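Long-range contacts in enoyl-CoA hydratase (Mycobacterium smegmatis, PDB 3PE8), which probably hydrates the double bond of enoyl-CoA thioesters, as a hexameric zinc-bound member of the crotonase-like enoyl-CoA hydratase/isomerase family: residues I116-N122 against V174-H180; P136-V142 against A220-E224. All blocks are in the same frame, centred on the assembly; numbering follows the deposited sequence. Where two conformers were deposited one is given.

Interaction 1 of 2, residues I116-N122 against V174-H180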
ATOM      1  N   ILE A 116      24.715   2.276   3.890  1.00  8.45           N
ATOM      2  CA  ILE A 116      25.316   3.493   4.465  1.00  8.03           C
ATOM      3  C   ILE A 116      26.365   3.976   3.454  1.00  8.33           C
ATOM      4  O   ILE A 116      27.164   3.180   2.989  1.00  9.20           O
ATOM      5  CB  ILE A 116      26.084   3.166   5.778  1.00  8.50           C
ATOM      6  CG1 ILE A 116      25.149   2.589   6.846  1.00 10.05           C
ATOM      7  CG2 ILE A 116      26.870   4.421   6.236  1.00  8.92           C
ATOM      8  CD1 ILE A 116      25.936   1.897   8.058  1.00  9.09           C
ATOM      9  N   LEU A 117      26.345   5.250   3.108  1.00  7.91           N
ATOM     10  CA  LEU A 117      27.363   5.820   2.223  1.00  8.12           C
ATOM     11  C   LEU A 117      28.219   6.838   2.966  1.00  8.80           C
ATOM     12  O   LEU A 117      27.703   7.653   3.768  1.00  9.63           O
ATOM     13  CB  LEU A 117      26.730   6.511   1.016  1.00  8.88           C
ATOM     14  CG  LEU A 117      25.947   5.648   0.024  1.00  9.05           C
ATOM     15  CD1 LEU A 117      25.459   6.456  -1.191  1.00  9.65           C
ATOM     16  CD2 LEU A 117      26.828   4.475  -0.465  1.00  8.27           C
ATOM     17  N   ILE A 118      29.517   6.799   2.674  1.00  8.59           N
ATOM     18  CA  ILE A 118      30.475   7.811   3.056  1.00  9.43           C
ATOM     19  C   ILE A 118      31.159   8.257   1.771  1.00  9.37           C
ATOM     20  O   ILE A 118      31.439   7.449   0.921  1.00  9.54           O
ATOM     21  CB  ILE A 118      31.518   7.241   4.022  1.00 10.36           C
ATOM     22  CG1 ILE A 118      30.834   6.735   5.306  1.00 14.11           C
ATOM     23  CG2 ILE A 118      32.598   8.311   4.342  1.00 13.23           C
ATOM     24  CD1 ILE A 118      31.766   5.800   6.161  1.00 17.92           C
ATOM     25  N   ALA A 119      31.402   9.559   1.614  1.00  9.69           N
ATOM     26  CA  ALA A 119      31.958  10.094   0.379  1.00 10.32           C
ATOM     27  C   ALA A 119      33.272  10.793   0.593  1.00 10.24           C
ATOM     28  O   ALA A 119      33.441  11.498   1.556  1.00 11.41           O
ATOM     29  CB  ALA A 119      30.999  11.102  -0.264  1.00 10.95           C
ATOM     30  N   SER A 120      34.182  10.606  -0.347  1.00  9.73           N
ATOM     31  CA  SER A 120      35.300  11.515  -0.536  1.00 10.77           C
ATOM     32  C   SER A 120      34.789  12.898  -0.973  1.00 11.17           C
ATOM     33  O   SER A 120      33.732  13.021  -1.633  1.00 11.36           O
ATOM     34  CB  SER A 120      36.211  10.924  -1.625  1.00 11.06           C
ATOM     35  OG  SER A 120      37.209  11.824  -1.982  1.00 15.03           O
ATOM     36  N   GLU A 121      35.588  13.926  -0.661  1.00 13.26           N
ATOM     37  CA  GLU A 121      35.374  15.268  -1.158  0.70 14.72           C
ATOM     38  C   GLU A 121      35.296  15.249  -2.705  1.00 15.73           C
ATOM     39  O   GLU A 121      34.659  16.108  -3.302  1.00 17.38           O
ATOM     40  CB  GLU A 121      36.520  16.185  -0.689  0.70 16.61           C
ATOM     41  CG  GLU A 121      37.899  15.748  -1.243  0.70 19.94           C
ATOM     42  CD  GLU A 121      39.100  16.300  -0.473  0.70 23.38           C
ATOM     43  OE1 GLU A 121      38.966  17.366   0.195  0.70 30.35           O
ATOM     44  OE2 GLU A 121      40.186  15.664  -0.515  0.70 18.68           O
ATOM     45  N   ASN A 122      35.946  14.255  -3.304  1.00 16.41           N
ATOM     46  CA  ASN A 122      35.951  14.017  -4.769  1.00 18.71           C
ATOM     47  C   ASN A 122      34.781  13.253  -5.333  1.00 17.13           C
ATOM     48  O   ASN A 122      34.649  13.090  -6.561  1.00 18.17           O
ATOM     49  CB  ASN A 122      37.242  13.270  -5.124  1.00 20.89           C
ATOM     50  CG  ASN A 122      38.455  14.120  -4.871  1.00 26.95           C
ATOM     51  OD1 ASN A 122      38.353  15.358  -4.814  1.00 32.83           O
ATOM     52  ND2 ASN A 122      39.617  13.484  -4.716  1.00 32.31           N
ATOM     53  N   VAL A 174      24.462  10.869   1.427  1.00  9.18           N
ATOM     54  CA  VAL A 174      25.611  10.316   2.137  1.00  8.81           C
ATOM     55  C   VAL A 174      25.562  10.785   3.579  1.00  9.09           C
ATOM     56  O   VAL A 174      24.951  11.832   3.921  1.00 11.07           O
ATOM     57  CB  VAL A 174      26.974  10.668   1.494  1.00  9.01           C
ATOM     58  CG1 VAL A 174      26.988  10.240   0.023  1.00  9.74           C
ATOM     59  CG2 VAL A 174      27.301  12.175   1.647  1.00 11.56           C
ATOM     60  N   THR A 175      26.202  10.005   4.439  1.00  9.82           N
ATOM     61  CA  THR A 175      26.215  10.312   5.874  1.00 10.17           C
ATOM     62  C   THR A 175      27.380  11.198   6.340  1.00 10.89           C
ATOM     63  O   THR A 175      27.349  11.809   7.436  1.00 11.19           O
ATOM     64  CB  THR A 175      26.240   9.047   6.732  1.00  9.84           C
ATOM     65  OG1 THR A 175      27.450   8.296   6.539  1.00 10.29           O
ATOM     66  CG2 THR A 175      24.987   8.150   6.491  1.00 10.02           C
ATOM     67  N   GLU A 176      28.422  11.271   5.512  1.00 11.35           N
ATOM     68  CA  GLU A 176      29.695  11.860   5.894  1.00 11.75           C
ATOM     69  C   GLU A 176      30.508  12.128   4.633  1.00 11.06           C
ATOM     70  O   GLU A 176      30.462  11.336   3.691  1.00 10.20           O
ATOM     71  CB  GLU A 176      30.428  10.883   6.828  1.00 12.45           C
ATOM     72  CG  GLU A 176      31.678  11.394   7.448  1.00 15.11           C
ATOM     73  CD  GLU A 176      32.327  10.413   8.434  1.00 17.68           C
ATOM     74  OE1 GLU A 176      31.910   9.225   8.552  1.00 16.14           O
ATOM     75  OE2 GLU A 176      33.332  10.837   9.071  1.00 19.26           O
ATOM     76  N   VAL A 177      31.223  13.254   4.638  1.00 11.30           N
ATOM     77  CA  VAL A 177      32.165  13.621   3.584  1.00 10.53           C
ATOM     78  C   VAL A 177      33.506  13.859   4.263  1.00 11.14           C
ATOM     79  O   VAL A 177      33.590  14.615   5.247  1.00 11.56           O
ATOM     80  CB  VAL A 177      31.760  14.882   2.810  1.00  9.81           C
ATOM     81  CG1 VAL A 177      32.860  15.254   1.823  1.00 10.33           C
ATOM     82  CG2 VAL A 177      30.446  14.608   2.084  1.00 12.38           C
ATOM     83  N   VAL A 178      34.544  13.213   3.716  1.00 10.79           N
ATOM     84  CA  VAL A 178      35.908  13.290   4.262  1.00 11.58           C
ATOM     85  C   VAL A 178      36.919  13.572   3.160  1.00 11.35           C
ATOM     86  O   VAL A 178      36.632  13.390   1.974  1.00 11.94           O
ATOM     87  CB  VAL A 178      36.321  11.993   4.987  1.00 12.76           C
ATOM     88  CG1 VAL A 178      35.380  11.714   6.181  1.00 15.36           C
ATOM     89  CG2 VAL A 178      36.327  10.805   4.029  1.00 13.26           C
ATOM     90  N   ALA A 179      38.110  14.027   3.557  1.00 11.94           N
ATOM     91  CA  ALA A 179      39.188  14.213   2.619  1.00 12.95           C
ATOM     92  C   ALA A 179      39.432  12.910   1.869  1.00 12.62           C
ATOM     93  O   ALA A 179      39.318  11.811   2.418  1.00 12.85           O
ATOM     94  CB  ALA A 179      40.504  14.657   3.371  1.00 14.51           C
ATOM     95  N   HIS A 180      39.846  13.017   0.622  1.00 12.97           N
ATOM     96  CA  HIS A 180      39.998  11.821  -0.183  1.00 12.98           C
ATOM     97  C   HIS A 180      40.904  10.778   0.470  1.00 13.26           C
ATOM     98  O   HIS A 180      40.591   9.568   0.474  1.00 13.32           O
ATOM     99  CB  HIS A 180      40.572  12.189  -1.562  1.00 14.12           C
ATOM    100  CG  HIS A 180      40.603  11.034  -2.505  1.00 14.28           C
ATOM    101  ND1 HIS A 180      39.459  10.554  -3.111  1.00 17.11           N
ATOM    102  CD2 HIS A 180      41.615  10.225  -2.901  1.00 15.52           C
ATOM    103  CE1 HIS A 180      39.775   9.509  -3.857  1.00 15.71           C
ATOM    104  NE2 HIS A 180      41.078   9.293  -3.758  1.00 16.77           N
TER
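Ala-119 and Val-177 pair side by side where strand 177-178 joins strand 116-120 as the parallel outermost strand of the crotonase-fold sheet within this chain. The tight part is the ladder: Ala-119 N donates to Glu-176 O (2.9 Å), Val-178 N to Ala-119 O, and Glu-121 N to Val-178 O, the last more bent than the others at 136°. CA-H groups of Ile-118, Val-177 and Ser-120 add weaker contacts to the same carbonyls. Ala-119 CB lies 4.1 Å from Val-174 CG1 and also meets Val-177 CG2, both valines packing against helix 165-171; on the other face Ile-118 and Val-178 turn to helix 183-195. At the start of the pairing, Leu-117 O is gripped twice by Thr-175, from N and from OG1, which arrive from opposite faces of the carbonyl plane. With chi1 at 64°, Thr-175 OG1 sits between its own N and carbonyl carbon, close enough to reach Leu-117 O at 2.9 Å. Arg-155 of the second subunit hydrogen-bonds this hydroxyl and forms a salt bridge with Glu-176 OE1, while OE2 pairs with Arg-189.

Glu-121, Ala-179 and Asn-122 form the solvent side, while Ser-120 stays buried. In one of two modelled conformers, Glu-121 OE2 accepts from His-180 N (2.9 Å), a tentative link. Ser-120 OG closes an ST turn by accepting from Asn-122 N; it also lies in the His-180 ring plane, hydrogen-bonded at 2.8 Å to ND1, while NE2 across the ring is held by Asp-63.

Interaction 2 of 2, residues P136-V142 against A220-E224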
ATOM      1  N   PRO A 136      15.963   3.243 -16.263  1.00 12.38           N
ATOM      2  CA  PRO A 136      16.618   2.522 -15.168  1.00 12.14           C
ATOM      3  C   PRO A 136      15.890   1.218 -14.822  1.00 12.75           C
ATOM      4  O   PRO A 136      14.658   1.152 -14.874  1.00 13.81           O
ATOM      5  CB  PRO A 136      16.526   3.519 -13.995  1.00 11.73           C
ATOM      6  CG  PRO A 136      15.338   4.324 -14.289  1.00 12.63           C
ATOM      7  CD  PRO A 136      15.294   4.461 -15.790  1.00 11.81           C
ATOM      8  N   THR A 137      16.660   0.174 -14.503  1.00 13.03           N
ATOM      9  CA  THR A 137      16.107  -1.100 -14.086  1.00 12.80           C
ATOM     10  C   THR A 137      16.700  -1.620 -12.780  1.00 12.94           C
ATOM     11  O   THR A 137      16.318  -2.703 -12.307  1.00 12.32           O
ATOM     12  CB  THR A 137      16.296  -2.192 -15.189  1.00 15.13           C
ATOM     13  OG1 THR A 137      17.678  -2.473 -15.360  1.00 16.77           O
ATOM     14  CG2 THR A 137      15.668  -1.720 -16.514  1.00 17.76           C
ATOM     15  N   TRP A 138      17.600  -0.854 -12.159  1.00 10.91           N
ATOM     16  CA  TRP A 138      18.208  -1.247 -10.894  1.00 10.72           C
ATOM     17  C   TRP A 138      17.824  -0.286  -9.780  1.00 10.46           C
ATOM     18  O   TRP A 138      18.581  -0.056  -8.830  1.00 10.77           O
ATOM     19  CB  TRP A 138      19.731  -1.291 -10.999  1.00 11.32           C
ATOM     20  CG  TRP A 138      20.323  -2.504 -11.644  1.00 13.72           C
ATOM     21  CD1 TRP A 138      19.673  -3.530 -12.274  1.00 17.19           C
ATOM     22  CD2 TRP A 138      21.730  -2.803 -11.750  1.00 14.93           C
ATOM     23  NE1 TRP A 138      20.585  -4.460 -12.750  1.00 19.07           N
ATOM     24  CE2 TRP A 138      21.851  -4.021 -12.453  1.00 17.51           C
ATOM     25  CE3 TRP A 138      22.895  -2.145 -11.323  1.00 15.94           C
ATOM     26  CZ2 TRP A 138      23.086  -4.607 -12.723  1.00 18.01           C
ATOM     27  CZ3 TRP A 138      24.114  -2.719 -11.603  1.00 16.77           C
ATOM     28  CH2 TRP A 138      24.204  -3.935 -12.300  1.00 17.34           C
ATOM     29  N   GLY A 139      16.625   0.242  -9.884  1.00  9.81           N
ATOM     30  CA  GLY A 139      16.028   1.010  -8.808  1.00  9.54           C
ATOM     31  C   GLY A 139      16.297   2.495  -8.724  1.00  9.53           C
ATOM     32  O   GLY A 139      15.803   3.133  -7.777  1.00 10.21           O
ATOM     33  N   LEU A 140      16.997   3.065  -9.694  1.00  9.63           N
ATOM     34  CA  LEU A 140      17.289   4.495  -9.599  1.00 10.30           C
ATOM     35  C   LEU A 140      16.021   5.321  -9.373  1.00  9.40           C
ATOM     36  O   LEU A 140      16.005   6.256  -8.573  1.00  9.46           O
ATOM     37  CB  LEU A 140      18.035   4.984 -10.820  1.00  9.97           C
ATOM     38  CG  LEU A 140      18.674   6.374 -10.707  1.00 15.78           C
ATOM     39  CD1 LEU A 140      19.941   6.433 -11.485  1.00 20.97           C
ATOM     40  CD2 LEU A 140      17.610   7.384 -11.220  1.00 19.11           C
ATOM     41  N   SER A 141      14.948   5.043 -10.114  1.00 10.01           N
ATOM     42  CA  SER A 141      13.775   5.913 -10.075  1.00  9.89           C
ATOM     43  C   SER A 141      12.958   5.778  -8.779  1.00  9.48           C
ATOM     44  O   SER A 141      12.110   6.622  -8.474  1.00  9.87           O
ATOM     45  CB  SER A 141      12.905   5.722 -11.322  1.00 12.24           C
ATOM     46  OG  SER A 141      12.370   4.426 -11.439  1.00 12.96           O
ATOM     47  N   VAL A 142      13.259   4.739  -8.013  1.00  9.86           N
ATOM     48  CA  VAL A 142      12.664   4.529  -6.703  1.00  9.65           C
ATOM     49  C   VAL A 142      13.589   5.054  -5.599  1.00  9.01           C
ATOM     50  O   VAL A 142      13.169   5.828  -4.736  1.00  8.98           O
ATOM     51  CB  VAL A 142      12.360   3.056  -6.466  1.00 11.08           C
ATOM     52  CG1 VAL A 142      11.733   2.837  -5.081  1.00 11.74           C
ATOM     53  CG2 VAL A 142      11.419   2.581  -7.619  1.00 12.36           C
ATOM     54  N   ALA A 220       6.653   0.352  -6.392  1.00 11.55           N
ATOM     55  CA  ALA A 220       7.423   1.288  -7.194  1.00 10.45           C
ATOM     56  C   ALA A 220       8.422   0.611  -8.101  1.00 10.59           C
ATOM     57  O   ALA A 220       8.626   1.041  -9.254  1.00 11.25           O
ATOM     58  CB  ALA A 220       8.164   2.286  -6.240  1.00 10.60           C
ATOM     59  N   LEU A 221       9.098  -0.417  -7.578  1.00 10.31           N
ATOM     60  CA  LEU A 221      10.039  -1.181  -8.376  1.00 10.84           C
ATOM     61  C   LEU A 221       9.369  -1.884  -9.556  1.00 11.63           C
ATOM     62  O   LEU A 221       9.930  -1.972 -10.636  1.00 11.46           O
ATOM     63  CB  LEU A 221      10.824  -2.155  -7.491  1.00 11.63           C
ATOM     64  CG  LEU A 221      11.802  -1.472  -6.549  1.00 11.11           C
ATOM     65  CD1 LEU A 221      12.211  -2.403  -5.417  1.00 11.55           C
ATOM     66  CD2 LEU A 221      13.041  -0.928  -7.301  1.00 12.28           C
ATOM     67  N   TRP A 222       8.167  -2.401  -9.346  1.00 10.83           N
ATOM     68  CA  TRP A 222       7.387  -2.961 -10.442  1.00 11.85           C
ATOM     69  C   TRP A 222       7.076  -1.911 -11.498  1.00 12.14           C
ATOM     70  O   TRP A 222       7.254  -2.149 -12.669  1.00 12.29           O
ATOM     71  CB  TRP A 222       6.083  -3.548  -9.918  1.00 12.24           C
ATOM     72  CG  TRP A 222       5.259  -4.228 -11.015  1.00 12.34           C
ATOM     73  CD1 TRP A 222       4.098  -3.763 -11.598  1.00 14.82           C
ATOM     74  CD2 TRP A 222       5.590  -5.443 -11.726  1.00 12.81           C
ATOM     75  NE1 TRP A 222       3.665  -4.639 -12.572  1.00 16.23           N
ATOM     76  CE2 TRP A 222       4.572  -5.664 -12.674  1.00 13.12           C
ATOM     77  CE3 TRP A 222       6.629  -6.383 -11.627  1.00 15.42           C
ATOM     78  CZ2 TRP A 222       4.568  -6.775 -13.517  1.00 15.81           C
ATOM     79  CZ3 TRP A 222       6.616  -7.500 -12.481  1.00 15.46           C
ATOM     80  CH2 TRP A 222       5.589  -7.673 -13.407  1.00 17.03           C
ATOM     81  N   ALA A 223       6.624  -0.733 -11.069  1.00 11.75           N
ATOM     82  CA  ALA A 223       6.353   0.354 -11.977  1.00 12.12           C
ATOM     83  C   ALA A 223       7.574   0.771 -12.795  1.00 11.21           C
ATOM     84  O   ALA A 223       7.447   1.019 -13.987  1.00 12.65           O
ATOM     85  CB  ALA A 223       5.780   1.551 -11.225  1.00 12.21           C
ATOM     86  N   GLU A 224       8.736   0.808 -12.151  1.00 10.93           N
ATOM     87  CA  GLU A 224       9.993   1.136 -12.831  1.00 10.89           C
ATOM     88  C   GLU A 224      10.244   0.052 -13.928  1.00 11.17           C
ATOM     89  O   GLU A 224      10.594   0.388 -15.085  1.00 12.66           O
ATOM     90  CB  GLU A 224      11.163   1.168 -11.831  1.00  9.93           C
ATOM     91  CG  GLU A 224      12.524   1.294 -12.514  1.00 10.69           C
ATOM     92  CD  GLU A 224      13.678   1.270 -11.582  1.00 12.71           C
ATOM     93  OE1 GLU A 224      14.180   0.174 -11.258  1.00 11.87           O
ATOM     94  OE2 GLU A 224      14.084   2.386 -11.173  1.00 12.82           O
TER
HETATM   95  O   HOH W   1      12.390   2.476 -15.701  1.00  7.53           O
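Glu-224 sends its chain straight out from helix 199-234, CG opposite the backbone N (chi1 171°) and chi2 again extended at -178°, which carries the carboxylate to the turn where helix 140-148 begins. Ser-141 responds with chi1 63°: its OG is held between its own N and carbonyl carbon, and the hydroxyl and N-H therefore converge on one oxygen. Glu-224 OE2 accepts both, from Ser-141 N at 3.0 Å, met nearly along the C-O axis, and from Ser-141 OG at 2.7 Å on the anti side, slightly out of plane. OE1 uses its syn lone pair for Gly-139 N (2.8 Å). The buried carboxylate is thus fixed in rotation by three bonds at a helix N-terminus, whose dipole would probably favour the charged form.

A water donates to both Pro-136 O and Glu-224 O, tying the loop to the backbone of the long helix. Apolar packing completes the other flank: Val-142 CG2 presses on Ala-220 CB at 3.5 Å and touches Leu-221 CD2 at 3.9 Å, the same methyl that rests on Gly-139 CA.

The 136-142 turn also borders the zinc site: Trp-138 N and Leu-140 N both donate to Glu-109 OE1, and Glu-109 with His-129 binds the zinc ion. Pro-136 packs on both zinc ligands and Trp-138 on helix 106-113; helix 199-234, which carries Glu-224, lies across the start of helix 140-148, and Tyr-209 and Ile-212 of the third subunit pack on Leu-140 and Ser-141 respectively.

In the fold
Interaction 1 and interaction 2 lie on opposite sides of the chain's centre, 25 Å apart between centres and about 12 Å between nearest atoms, with no direct touch. Along the chain they interlock: 116-122 comes first, then 136-142, 174-180 and finally 220-224. Interaction 1 forms one edge of the chain's six-stranded mixed sheet, whereas interaction 2 joins the loop and first turn of helix 140-148 to helix 199-234, beside the zinc site. Helix 106-113, which carries Glu-109, leads directly into strand 116-120 and so connects the metal site to the sheet. Both contacts also border other subunits, the second in interaction 1 and the third and fourth in interaction 2, within the six-chain assembly.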